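Local atomic coordinates of transcriptional regulator (Streptococcus pneumoniae, PDB entry 2GNP), a protein that is probably a transcriptional regulator whose putative sugar-binding domain would sense a small-molecule effector, though its function has not been established. Residues Glu175-Glu180 / Gln207-Ala212; Lys185-Gly188 / Phe194-Ser197; Gly199-Glu204 / Ile213-Leu218. One frame throughout, in Å; residues are numbered along the deposited sequence.

Contact 1: residues Glu175-Glu180 / Gln207-Ala212; sequences EDDFKE and QERTIA
Asp177 and Arg209 meet from opposite directions and join in a buried salt bridge with two hydrogen bonds. Arg209 presents the end of its guanidinium group, one terminal nitrogen to each oxygen: NH1 of Arg209 donates to OD1 of Asp177 over 2.9 Å, and NH2 of Arg209 to OD2 of Asp177, also over 2.9 Å. Both bonds are close to straight, with the same N-H...O angle of 163°. Both acceptors lie near the guanidinium plane, and the two flat groups are turned only 23° against each other. OD2 is met through its syn lone pair; OD1 is met on its syn side too, but with NH1 lifted somewhat out of the carboxylate plane. This is the paired, end-on form of an Asp-Arg bridge, and two bonds of this kind hold the guanidinium and carboxylate in their mutual orientation.

The bridge joins helix 175-183 to the loop after helix 204-207, within the putative sugar-binding domain. Gln207 to Thr210 form a type I beta turn, with Arg209 as its third residue. Its side chain reaches the helix through a bend about its CG-CD bond (chi3 51°), while Asp177 holds CG beside its backbone N, which sends the carboxylate toward Arg209.

Second-shell bonds fix both partners. OD2 of Asp177 also accepts from the backbone N of Thr174, just ahead of the helix. Arg209 NE donates to Gln126 O, and its NH1 is shared with Asn205 OD1, so each of the three guanidinium nitrogens has an acceptor. On the same helix, beside the bridge, Lys179 NZ lies 3.5 Å from Asp176 OD2 in a salt bridge, with a long one of 4.0 Å from Lys179 NZ to Glu180 OE2.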
loop_
_atom_site.group_PDB
_atom_site.type_symbol
_atom_site.label_atom_id
_atom_site.label_comp_id
_atom_site.label_asym_id
_atom_site.label_seq_id
_atom_site.Cartn_x
_atom_site.Cartn_y
_atom_site.Cartn_z
ATOM N N GLU A 175 -4.417 -2.503 -23.571
ATOM C CA GLU A 175 -5.370 -1.459 -23.956
ATOM C C GLU A 175 -6.772 -1.841 -23.499
ATOM O O GLU A 175 -7.477 -1.025 -22.909
ATOM C CB GLU A 175 -5.354 -1.257 -25.484
ATOM C CG GLU A 175 -4.133 -0.487 -25.951
ATOM C CD GLU A 175 -4.189 -0.114 -27.428
ATOM O OE1 GLU A 175 -3.893 -0.993 -28.288
ATOM O OE2 GLU A 175 -4.537 1.056 -27.721
ATOM N N ASP A 176 -7.189 -3.078 -23.772
ATOM C CA ASP A 176 -8.495 -3.545 -23.283
ATOM C C ASP A 176 -8.709 -3.580 -21.755
ATOM O O ASP A 176 -9.807 -3.299 -21.285
ATOM C CB ASP A 176 -8.866 -4.880 -23.890
ATOM C CG ASP A 176 -9.651 -4.722 -25.178
ATOM O OD1 ASP A 176 -9.003 -4.567 -26.251
ATOM O OD2 ASP A 176 -10.907 -4.758 -25.101
ATOM N N ASP A 177 -7.675 -3.962 -20.990
ATOM C CA ASP A 177 -7.712 -3.845 -19.528
ATOM C C ASP A 177 -8.076 -2.425 -19.111
ATOM O O ASP A 177 -8.967 -2.216 -18.257
ATOM C CB ASP A 177 -6.337 -4.182 -18.928
ATOM C CG ASP A 177 -5.998 -5.694 -18.987
ATOM O OD1 ASP A 177 -6.929 -6.536 -18.945
ATOM O OD2 ASP A 177 -4.781 -6.025 -19.021
ATOM N N PHE A 178 -7.367 -1.454 -19.679
ATOM C CA PHE A 178 -7.614 -0.037 -19.321
ATOM C C PHE A 178 -9.029 0.368 -19.662
ATOM O O PHE A 178 -9.688 1.050 -18.875
ATOM C CB PHE A 178 -6.626 0.895 -20.016
ATOM C CG PHE A 178 -5.266 0.920 -19.382
ATOM C CD1 PHE A 178 -5.088 1.447 -18.086
ATOM C CD2 PHE A 178 -4.173 0.433 -20.070
ATOM C CE1 PHE A 178 -3.819 1.502 -17.515
ATOM C CE2 PHE A 178 -2.878 0.462 -19.493
ATOM C CZ PHE A 178 -2.720 1.014 -18.219
ATOM N N LYS A 179 -9.507 -0.051 -20.833
ATOM C CA LYS A 179 -10.881 0.301 -21.211
ATOM C C LYS A 179 -11.877 -0.226 -20.220
ATOM O O LYS A 179 -12.740 0.514 -19.749
ATOM C CB LYS A 179 -11.225 -0.186 -22.616
ATOM C CG LYS A 179 -10.794 0.759 -23.740
ATOM C CD LYS A 179 -11.473 0.370 -25.119
ATOM C CE LYS A 179 -11.566 -1.137 -25.388
ATOM N NZ LYS A 179 -12.800 -1.811 -24.798
ATOM N N GLU A 180 -11.727 -1.494 -19.839
ATOM C CA GLU A 180 -12.629 -2.128 -18.893
ATOM C C GLU A 180 -12.522 -1.513 -17.494
ATOM O O GLU A 180 -13.535 -1.292 -16.847
ATOM C CB GLU A 180 -12.392 -3.635 -18.832
ATOM C CG GLU A 180 -12.645 -4.327 -20.167
ATOM C CD GLU A 180 -14.085 -4.095 -20.674
ATOM O OE1 GLU A 180 -15.005 -3.886 -19.829
ATOM O OE2 GLU A 180 -14.268 -4.148 -21.913
ATOM N N GLN A 207 -8.813 -9.275 -11.791
ATOM C CA GLN A 207 -8.695 -9.737 -10.383
ATOM C C GLN A 207 -8.141 -11.162 -10.362
ATOM O O GLN A 207 -7.216 -11.477 -9.604
ATOM C CB GLN A 207 -10.083 -9.699 -9.715
ATOM C CG GLN A 207 -10.132 -10.393 -8.405
ATOM C CD GLN A 207 -11.527 -10.445 -7.859
ATOM O OE1 GLN A 207 -12.405 -11.091 -8.434
ATOM N NE2 GLN A 207 -11.744 -9.775 -6.732
ATOM N N GLU A 208 -8.712 -12.014 -11.212
ATOM C CA GLU A 208 -8.369 -13.463 -11.255
ATOM C C GLU A 208 -7.026 -13.772 -11.992
ATOM O O GLU A 208 -6.543 -14.917 -12.025
ATOM C CB GLU A 208 -9.602 -14.261 -11.838
ATOM C CG GLU A 208 -10.852 -14.073 -10.988
ATOM C CD GLU A 208 -12.014 -15.030 -11.302
ATOM O OE1 GLU A 208 -12.156 -15.395 -12.482
ATOM O OE2 GLU A 208 -12.762 -15.380 -10.346
ATOM N N ARG A 209 -6.406 -12.766 -12.581
ATOM C CA ARG A 209 -5.179 -12.926 -13.319
ATOM C C ARG A 209 -3.981 -12.363 -12.510
ATOM O O ARG A 209 -2.857 -12.389 -13.011
ATOM C CB ARG A 209 -5.196 -12.154 -14.660
ATOM C CG ARG A 209 -5.947 -12.815 -15.813
ATOM C CD ARG A 209 -6.399 -11.772 -16.871
ATOM N NE ARG A 209 -5.367 -10.851 -17.368
ATOM C CZ ARG A 209 -5.631 -9.641 -17.827
ATOM N NH1 ARG A 209 -6.876 -9.188 -17.794
ATOM N NH2 ARG A 209 -4.658 -8.861 -18.275
ATOM N N THR A 210 -4.284 -11.831 -11.317
ATOM C CA THR A 210 -3.279 -11.024 -10.575
ATOM C C THR A 210 -2.618 -11.878 -9.462
ATOM O O THR A 210 -3.293 -12.580 -8.701
ATOM C CB THR A 210 -3.945 -9.769 -10.018
ATOM O OG1 THR A 210 -4.472 -9.018 -11.121
ATOM C CG2 THR A 210 -2.932 -8.889 -9.221
ATOM N N ILE A 211 -1.271 -11.777 -9.415
ATOM C CA ILE A 211 -0.502 -12.573 -8.500
ATOM C C ILE A 211 -0.207 -11.664 -7.293
ATOM O O ILE A 211 0.864 -11.071 -7.174
ATOM C CB ILE A 211 0.815 -13.127 -9.114
ATOM C CG1 ILE A 211 0.520 -13.972 -10.364
ATOM C CG2 ILE A 211 1.526 -14.011 -8.059
ATOM C CD1 ILE A 211 -0.424 -15.119 -10.130
ATOM N N ALA A 212 -1.199 -11.513 -6.438
ATOM C CA ALA A 212 -1.067 -10.631 -5.256
ATOM C C ALA A 212 -1.956 -11.118 -4.148
ATOM O O ALA A 212 -2.930 -11.842 -4.365
ATOM C CB ALA A 212 -1.516 -9.211 -5.636
#

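Contact 2: residues Lys185-Gly188 / Phe194-Ser197; sequences KTVG and FFDS
Lys185 meets Asp196 through its backbone, Lys185 O lying 3.7 Å from Asp196 CA. Lys185 O also accepts from a water 2.7 Å away, and the same water accepts from Ser197 N, bridging the two segments. Lys185, at positive phi (64°), is the C-prime residue of a Schellman motif ending helix 175-183, with Thr186 N bonded to Leu181 O and Lys185 N to Thr182 O.

Thr186 turns CG2 to the edge of the Phe194 ring, and Thr186 CG2 comes within 3.8 Å of Phe194 CB. Its OG1 points elsewhere and bonds to Leu181 O, back in the helix.

At Val187 the backbone pairing starts. Val187 N donates to Phe195 O over 2.8 Å, almost straight at 176° and in the carbonyl plane. Gly188 N reaches the same oxygen only weakly, so Val187 and Gly188 both face Phe195: a classic beta bulge, at the point where the chain enters the antiparallel hairpin of strands 188-190 and 193-195. The side chain of Val187 divides its contacts. CG1 approaches Ser197 N, while Val187 CG2 lies 3.3 Å from Asp196 O and packs 3.8 Å from Phe195 CD2, at the ring edge.

Gly188 O accepts from Phe195 N over 2.9 Å, and also receives a CA-H...O contact from Phe194. The Phe195 ring turns a face to this glycine: CG sits between the backbone N and the carbonyl carbon (chi1 50°), which places Gly188 O 3.6 Å above the ring plane, over its centre. Helix 234-242 adds Ser239 and Val240 against Phe195.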
loop_
_atom_site.group_PDB
_atom_site.type_symbol
_atom_site.label_atom_id
_atom_site.label_comp_id
_atom_site.label_asym_id
_atom_site.label_seq_id
_atom_site.Cartn_x
_atom_site.Cartn_y
_atom_site.Cartn_z
ATOM N N LYS A 185 -15.240 2.555 -13.628
ATOM C CA LYS A 185 -14.981 3.737 -12.825
ATOM C C LYS A 185 -13.936 3.429 -11.766
ATOM O O LYS A 185 -14.121 3.733 -10.600
ATOM C CB LYS A 185 -16.279 4.245 -12.164
ATOM C CG LYS A 185 -17.331 4.775 -13.208
ATOM C CD LYS A 185 -18.648 5.098 -12.506
ATOM C CE LYS A 185 -19.875 4.826 -13.401
ATOM N NZ LYS A 185 -19.719 5.624 -14.618
ATOM N N THR A 186 -12.854 2.777 -12.195
ATOM C CA THR A 186 -11.730 2.522 -11.281
ATOM C C THR A 186 -11.178 3.845 -10.776
ATOM O O THR A 186 -11.009 4.841 -11.563
ATOM C CB THR A 186 -10.649 1.725 -12.032
ATOM O OG1 THR A 186 -11.230 0.460 -12.373
ATOM C CG2 THR A 186 -9.394 1.480 -11.158
ATOM N N VAL A 187 -10.829 3.900 -9.487
ATOM C CA VAL A 187 -10.280 5.116 -8.922
ATOM C C VAL A 187 -8.840 4.948 -8.393
ATOM O O VAL A 187 -8.144 5.937 -8.153
ATOM C CB VAL A 187 -11.169 5.758 -7.816
ATOM C CG1 VAL A 187 -12.614 6.092 -8.351
ATOM C CG2 VAL A 187 -11.232 4.906 -6.594
ATOM N N GLY A 188 -8.432 3.704 -8.149
ATOM C CA GLY A 188 -7.105 3.539 -7.552
ATOM C C GLY A 188 -6.743 2.077 -7.421
ATOM O O GLY A 188 -7.507 1.155 -7.846
ATOM N N PHE A 194 -7.301 -3.227 -8.314
ATOM C CA PHE A 194 -7.945 -1.992 -8.760
ATOM C C PHE A 194 -9.329 -1.936 -8.195
ATOM O O PHE A 194 -10.070 -2.919 -8.288
ATOM C CB PHE A 194 -7.928 -1.940 -10.306
ATOM C CG PHE A 194 -6.510 -1.784 -10.842
ATOM C CD1 PHE A 194 -5.979 -0.513 -10.986
ATOM C CD2 PHE A 194 -5.698 -2.895 -11.094
ATOM C CE1 PHE A 194 -4.680 -0.343 -11.409
ATOM C CE2 PHE A 194 -4.344 -2.709 -11.500
ATOM C CZ PHE A 194 -3.870 -1.435 -11.669
ATOM N N PHE A 195 -9.685 -0.777 -7.658
ATOM C CA PHE A 195 -11.017 -0.643 -7.034
ATOM C C PHE A 195 -11.745 0.613 -7.476
ATOM O O PHE A 195 -11.134 1.574 -7.971
ATOM C CB PHE A 195 -10.898 -0.673 -5.517
ATOM C CG PHE A 195 -9.847 0.275 -4.970
ATOM C CD1 PHE A 195 -8.624 -0.217 -4.489
ATOM C CD2 PHE A 195 -10.057 1.650 -4.989
ATOM C CE1 PHE A 195 -7.644 0.674 -3.951
ATOM C CE2 PHE A 195 -9.101 2.531 -4.488
ATOM C CZ PHE A 195 -7.871 2.024 -3.984
ATOM N N ASP A 196 -13.065 0.581 -7.256
ATOM C CA ASP A 196 -13.917 1.721 -7.514
ATOM C C ASP A 196 -14.023 2.696 -6.341
ATOM O O ASP A 196 -13.257 2.628 -5.363
ATOM C CB ASP A 196 -15.293 1.220 -7.976
ATOM C CG ASP A 196 -16.128 0.632 -6.834
ATOM O OD1 ASP A 196 -15.715 0.672 -5.633
ATOM O OD2 ASP A 196 -17.262 0.179 -7.118
ATOM N N SER A 197 -14.952 3.645 -6.421
ATOM C CA SER A 197 -15.027 4.732 -5.396
ATOM C C SER A 197 -15.413 4.290 -3.996
ATOM O O SER A 197 -15.308 5.096 -3.047
ATOM C CB SER A 197 -16.038 5.803 -5.860
ATOM O OG SER A 197 -17.342 5.302 -5.725
HETATM O O HOH W 1 -16.128 4.437 -8.917
#

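Contact 3: residues Gly199-Glu204 / Ile213-Leu218; sequences GKEVYE and ISLEDL
Apolar contact between the segments rests on Leu215, whose CD1 lies 3.8 Å from Glu201 CB. The two side chains cross at a slant, and OE1 of Glu201 comes to 3.9 Å from Leu215 CG. Lys200 passes Leu215 in the opposite direction, Lys200 NZ curling back to donate to Gly199 O at 2.7 Å. All four of its side-chain torsions lie away from staggered values, so this position deserves caution.

Polar contact runs through a water, with no direct hydrogen bond between the segments. The water donates to Glu201 OE1 over 2.7 Å and accepts from Leu215 N over 3.1 Å. Glu201 reaches it with CG anti to the backbone N (chi1 -162°) and the chain extended beyond. OE1 also accepts from Gln207 NE2, and OE2 forms a salt bridge with Arg193, so both oxygens are engaged.

One capping bond lies within the second segment: Ser214 OG accepts from Asp217 N at 3.0 Å, with an N-H...O angle of 157°. The arrangement is that of a serine N-cap on helix 215-218, whose first-turn amide at Leu215 is served by water.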
loop_
_atom_site.group_PDB
_atom_site.type_symbol
_atom_site.label_atom_id
_atom_site.label_comp_id
_atom_site.label_asym_id
_atom_site.label_seq_id
_atom_site.Cartn_x
_atom_site.Cartn_y
_atom_site.Cartn_z
ATOM N N GLY A 199 -14.190 1.250 -2.862
ATOM C CA GLY A 199 -13.086 0.363 -2.495
ATOM C C GLY A 199 -13.361 -1.083 -2.818
ATOM O O GLY A 199 -12.728 -1.998 -2.274
ATOM N N LYS A 200 -14.278 -1.296 -3.763
ATOM C CA LYS A 200 -14.544 -2.639 -4.276
ATOM C C LYS A 200 -13.764 -2.977 -5.551
ATOM O O LYS A 200 -13.668 -2.149 -6.445
ATOM C CB LYS A 200 -16.065 -2.802 -4.476
ATOM C CG LYS A 200 -16.706 -3.478 -3.241
ATOM C CD LYS A 200 -15.920 -3.262 -1.885
ATOM C CE LYS A 200 -15.041 -4.487 -1.382
ATOM N NZ LYS A 200 -13.483 -4.383 -1.298
ATOM N N GLU A 201 -13.231 -4.204 -5.613
ATOM C CA GLU A 201 -12.491 -4.714 -6.759
ATOM C C GLU A 201 -13.433 -5.195 -7.874
ATOM O O GLU A 201 -13.847 -6.359 -7.914
ATOM C CB GLU A 201 -11.505 -5.826 -6.329
ATOM C CG GLU A 201 -10.411 -6.111 -7.358
ATOM C CD GLU A 201 -9.479 -7.237 -6.931
ATOM O OE1 GLU A 201 -9.764 -7.811 -5.853
ATOM O OE2 GLU A 201 -8.520 -7.521 -7.672
ATOM N N VAL A 202 -13.740 -4.303 -8.813
ATOM C CA VAL A 202 -14.947 -4.542 -9.641
ATOM C C VAL A 202 -14.707 -5.428 -10.863
ATOM O O VAL A 202 -15.537 -6.294 -11.168
ATOM C CB VAL A 202 -15.702 -3.221 -9.944
ATOM C CG1 VAL A 202 -14.710 -2.166 -10.434
ATOM C CG2 VAL A 202 -16.939 -3.454 -10.892
ATOM N N TYR A 203 -13.542 -5.284 -11.509
ATOM C CA TYR A 203 -13.241 -6.014 -12.734
ATOM C C TYR A 203 -12.625 -7.425 -12.485
ATOM O O TYR A 203 -11.389 -7.628 -12.383
ATOM C CB TYR A 203 -12.351 -5.153 -13.622
ATOM C CG TYR A 203 -12.026 -5.734 -14.965
ATOM C CD1 TYR A 203 -10.782 -5.501 -15.557
ATOM C CD2 TYR A 203 -12.968 -6.491 -15.676
ATOM C CE1 TYR A 203 -10.460 -6.023 -16.798
ATOM C CE2 TYR A 203 -12.641 -7.012 -16.914
ATOM C CZ TYR A 203 -11.389 -6.774 -17.458
ATOM O OH TYR A 203 -11.050 -7.276 -18.678
ATOM N N GLU A 204 -13.520 -8.399 -12.439
ATOM C CA GLU A 204 -13.172 -9.773 -12.035
ATOM C C GLU A 204 -12.137 -10.482 -12.935
ATOM O O GLU A 204 -11.278 -11.249 -12.434
ATOM C CB GLU A 204 -14.465 -10.593 -11.976
ATOM C CG GLU A 204 -14.342 -11.969 -11.431
ATOM C CD GLU A 204 -15.695 -12.653 -11.484
ATOM O OE1 GLU A 204 -15.920 -13.420 -12.435
ATOM O OE2 GLU A 204 -16.534 -12.345 -10.613
ATOM N N ILE A 213 -1.652 -10.680 -2.932
ATOM C CA ILE A 213 -2.584 -10.900 -1.818
ATOM C C ILE A 213 -3.983 -10.424 -2.178
ATOM O O ILE A 213 -4.130 -9.440 -2.855
ATOM C CB ILE A 213 -2.081 -10.228 -0.530
ATOM C CG1 ILE A 213 -2.848 -10.676 0.704
ATOM C CG2 ILE A 213 -2.032 -8.683 -0.655
ATOM C CD1 ILE A 213 -2.186 -10.106 2.021
ATOM N N SER A 214 -4.993 -11.174 -1.756
ATOM C CA SER A 214 -6.375 -10.677 -1.976
ATOM C C SER A 214 -6.724 -9.504 -1.068
ATOM O O SER A 214 -6.167 -9.356 0.021
ATOM C CB SER A 214 -7.353 -11.821 -1.749
ATOM O OG SER A 214 -7.453 -12.197 -0.378
ATOM N N LEU A 215 -7.692 -8.667 -1.479
ATOM C CA LEU A 215 -8.174 -7.595 -0.597
ATOM C C LEU A 215 -8.757 -8.179 0.705
ATOM O O LEU A 215 -8.524 -7.641 1.793
ATOM C CB LEU A 215 -9.227 -6.747 -1.325
ATOM C CG LEU A 215 -8.744 -6.020 -2.556
ATOM C CD1 LEU A 215 -9.808 -5.032 -3.038
ATOM C CD2 LEU A 215 -7.473 -5.239 -2.238
ATOM N N GLU A 216 -9.454 -9.326 0.588
ATOM C CA GLU A 216 -9.951 -10.061 1.743
ATOM C C GLU A 216 -8.867 -10.389 2.761
ATOM O O GLU A 216 -9.014 -10.115 3.967
ATOM C CB GLU A 216 -10.646 -11.330 1.242
ATOM C CG GLU A 216 -11.177 -12.260 2.305
ATOM C CD GLU A 216 -12.354 -11.698 3.095
ATOM O OE1 GLU A 216 -13.092 -10.760 2.621
ATOM O OE2 GLU A 216 -12.523 -12.187 4.236
ATOM N N ASP A 217 -7.738 -10.900 2.282
ATOM C CA ASP A 217 -6.641 -11.185 3.190
ATOM C C ASP A 217 -5.985 -9.881 3.674
ATOM O O ASP A 217 -5.696 -9.738 4.892
ATOM C CB ASP A 217 -5.638 -12.122 2.552
ATOM C CG ASP A 217 -6.168 -13.571 2.471
ATOM O OD1 ASP A 217 -6.959 -13.954 3.381
ATOM O OD2 ASP A 217 -5.721 -14.307 1.556
ATOM N N LEU A 218 -5.763 -8.938 2.758
ATOM C CA LEU A 218 -5.160 -7.655 3.202
ATOM C C LEU A 218 -5.926 -7.017 4.343
ATOM O O LEU A 218 -5.330 -6.610 5.340
ATOM C CB LEU A 218 -5.069 -6.689 2.021
ATOM C CG LEU A 218 -4.548 -5.321 2.429
ATOM C CD1 LEU A 218 -3.072 -5.383 2.813
ATOM C CD2 LEU A 218 -4.724 -4.398 1.156
HETATM O O HOH W 2 -8.748 -9.640 -4.197
#

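From the N-terminal side, helix 175-183 supplies the first half of contact 1, and the chain then runs at once into contact 2, which closes the short hairpin loop between 185-188 and 194-197. Contact 3 opens next, at 199-204. Contact 1 closes with 207-212, and contact 3 with 213-218. Contact 2 thus falls wholly within the span of contact 1, contacts 1 and 3 cross, and contacts 2 and 3 follow in series. Centres lie 11 to 12 Å apart. Tyr203 packs on Glu180 to join contacts 1 and 3, and Phe195 CB meets Lys200 O between contacts 2 and 3. Together they join helix 175-183, the hairpin, the 207-212 loop and helix 215-218 to one another.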